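Local coordinates for iron-sulfur cluster assembly scaffold protein NifU (Fervidobacterium islandicum, PDB 6A6F) that probably takes part in iron-sulfur cluster assembly as a scaffold or sulfur-handling protein of the SUF system, at residues K28-K33 with L131-K136. Sequence-based numbering, arbitrary orientation.
Sequences KVEEGK and LEIALK. With NI (nickel (II) ion), chain H.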
loop_
_atom_site.group_PDB
_atom_site.type_symbol
_atom_site.label_atom_id
_atom_site.label_comp_id
_atom_site.label_asym_id
_atom_site.label_seq_id
_atom_site.Cartn_x
_atom_site.Cartn_y
_atom_site.Cartn_z
ATOM N N LYS A 28 5.129 -23.953 4.723
ATOM C CA LYS A 28 3.906 -23.778 3.926
ATOM C C LYS A 28 3.910 -22.358 3.323
ATOM O O LYS A 28 4.310 -21.412 3.996
ATOM C CB LYS A 28 2.691 -24.048 4.815
ATOM C CG LYS A 28 1.325 -23.819 4.200
ATOM C CD LYS A 28 1.161 -24.706 2.976
ATOM C CE LYS A 28 -0.233 -24.578 2.411
ATOM N NZ LYS A 28 -0.335 -25.354 1.143
ATOM N N VAL A 29 3.517 -22.264 2.055
ATOM C CA VAL A 29 3.370 -21.015 1.340
ATOM C C VAL A 29 1.972 -20.999 0.746
ATOM O O VAL A 29 1.615 -21.947 0.031
ATOM C CB VAL A 29 4.327 -20.906 0.133
ATOM C CG1 VAL A 29 4.134 -19.566 -0.569
ATOM C CG2 VAL A 29 5.791 -21.052 0.551
ATOM N N GLU A 30 1.195 -19.959 1.027
ATOM C CA GLU A 30 -0.178 -19.839 0.485
ATOM C C GLU A 30 -0.449 -18.454 -0.092
ATOM O O GLU A 30 -0.199 -17.439 0.562
ATOM C CB GLU A 30 -1.201 -20.183 1.572
ATOM C CG GLU A 30 -2.632 -20.304 1.057
ATOM C CD GLU A 30 -2.884 -21.621 0.357
ATOM O OE1 GLU A 30 -3.641 -21.668 -0.632
ATOM O OE2 GLU A 30 -2.305 -22.606 0.800
ATOM N N GLU A 31 -0.949 -18.410 -1.322
ATOM C CA GLU A 31 -1.254 -17.132 -2.012
ATOM C C GLU A 31 -2.737 -16.850 -2.011
ATOM O O GLU A 31 -3.518 -17.765 -2.115
ATOM C CB GLU A 31 -0.812 -17.194 -3.448
ATOM C CG GLU A 31 0.638 -17.564 -3.568
ATOM C CD GLU A 31 1.063 -17.747 -5.005
ATOM O OE1 GLU A 31 0.689 -16.905 -5.868
ATOM O OE2 GLU A 31 1.789 -18.741 -5.251
ATOM N N GLY A 32 -3.132 -15.586 -1.887
ATOM C CA GLY A 32 -4.540 -15.245 -1.907
ATOM C C GLY A 32 -4.683 -13.912 -2.558
ATOM O O GLY A 32 -3.730 -13.128 -2.522
ATOM N N LYS A 33 -5.857 -13.649 -3.150
ATOM C CA LYS A 33 -6.130 -12.373 -3.862
ATOM C C LYS A 33 -7.550 -11.888 -3.602
ATOM O O LYS A 33 -8.435 -12.691 -3.425
ATOM C CB LYS A 33 -6.045 -12.561 -5.388
ATOM C CG LYS A 33 -4.757 -13.092 -5.977
ATOM C CD LYS A 33 -5.047 -13.753 -7.340
ATOM C CE LYS A 33 -3.794 -14.376 -7.949
ATOM N NZ LYS A 33 -2.833 -13.281 -8.254
ATOM N N LEU A 131 -5.023 -17.649 5.421
ATOM C CA LEU A 131 -4.572 -18.458 6.532
ATOM C C LEU A 131 -5.387 -19.753 6.740
ATOM O O LEU A 131 -4.820 -20.838 6.933
ATOM C CB LEU A 131 -4.656 -17.649 7.789
ATOM C CG LEU A 131 -4.317 -18.350 9.103
ATOM C CD1 LEU A 131 -2.856 -18.647 9.226
ATOM C CD2 LEU A 131 -4.707 -17.479 10.269
ATOM N N GLU A 132 -6.714 -19.635 6.746
ATOM C CA GLU A 132 -7.613 -20.823 6.812
ATOM C C GLU A 132 -7.256 -21.908 5.793
ATOM O O GLU A 132 -7.064 -23.090 6.126
ATOM C CB GLU A 132 -9.068 -20.370 6.632
ATOM C CG GLU A 132 -10.104 -21.476 6.874
ATOM C CD GLU A 132 -11.548 -20.968 6.742
ATOM O OE1 GLU A 132 -11.785 -19.996 6.000
ATOM O OE2 GLU A 132 -12.439 -21.529 7.398
ATOM N N ILE A 133 -7.124 -21.514 4.545
ATOM C CA ILE A 133 -6.738 -22.459 3.504
ATOM C C ILE A 133 -5.372 -23.039 3.801
ATOM O O ILE A 133 -5.215 -24.258 3.756
ATOM C CB ILE A 133 -6.792 -21.848 2.109
ATOM C CG1 ILE A 133 -8.239 -21.477 1.760
ATOM C CG2 ILE A 133 -6.296 -22.833 1.050
ATOM C CD1 ILE A 133 -8.356 -20.394 0.697
ATOM N N ALA A 134 -4.405 -22.189 4.189
ATOM C CA ALA A 134 -3.063 -22.659 4.464
ATOM C C ALA A 134 -3.040 -23.693 5.579
ATOM O O ALA A 134 -2.371 -24.693 5.483
ATOM C CB ALA A 134 -2.138 -21.484 4.828
ATOM N N LEU A 135 -3.721 -23.419 6.674
ATOM C CA LEU A 135 -3.652 -24.313 7.833
ATOM C C LEU A 135 -4.534 -25.585 7.742
ATOM O O LEU A 135 -4.322 -26.530 8.507
ATOM C CB LEU A 135 -4.012 -23.579 9.114
ATOM C CG LEU A 135 -3.128 -22.410 9.512
ATOM C CD1 LEU A 135 -3.633 -21.903 10.842
ATOM C CD2 LEU A 135 -1.643 -22.768 9.593
ATOM N N LYS A 136 -5.511 -25.608 6.847
ATOM C CA LYS A 136 -6.361 -26.785 6.697
ATOM C C LYS A 136 -6.474 -27.215 5.234
ATOM O O LYS A 136 -5.721 -28.072 4.797
ATOM C CB LYS A 136 -7.729 -26.507 7.297
ATOM C CG LYS A 136 -8.710 -25.871 6.334
ATOM C CD LYS A 136 -9.692 -24.993 7.066
ATOM C CE LYS A 136 -10.193 -25.656 8.330
ATOM N NZ LYS A 136 -11.420 -24.952 8.753
HETATM NI NI NI H . -2.231 -24.582 -0.065
HETATM O O HOH W 1 -3.885 -24.214 -1.989
HETATM O O HOH W 2 -3.502 -25.416 1.815
#
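Strand 28-33 runs roughly antiparallel to residues 131-135, the end of helix 118-135, at 147° with the axes 8.3 Å apart at their closest, and Glu-30 meets Ala-134 where the backbones come nearest. There the small methyl does the packing: Ala-134 CB sits 3.6 Å from Glu-30 CB, with Glu-30 CG just behind it. No direct hydrogen bond joins the two segments. Turned about its CB-CG bond (chi2 78°), the glutamate brings its carboxylate beside the helix, where Ile-133 CG2 lies 3.4 Å from Glu-30 OE1 and the two side chains cross at about a right angle. Lys-28, two residues earlier on the same side of the strand, also bends at chi2 (59°) and then runs extended, its CE passing 3.7 Å from Ala-134 O.

The lysine and carboxylate converge on a nickel ion, bound by Lys-28 NZ at 2.4 Å and by Glu-30 OE2 at 2.2 Å. To give its lone pair to the metal, Lys-28 NZ is probably neutral here. Two waters add to the coordination: one also donates to Glu-30 OE1, while the other donates to Ile-133 O at 2.8 Å, so the helix reaches the metal through water. This nickel site is separate from the zinc site of Cys-37, Asp-39, Cys-62 and Cys-123.

Within the NifU-like fold, the contact lays the C-terminal helix 118-135 against an outer strand of the three-stranded antiparallel sheet. Ala-134 and Leu-131 also touch Phe-45 of the adjoining strand 39-48, while Leu-131 reaches helix 63-76 and Leu-135 packs on helix 81-95.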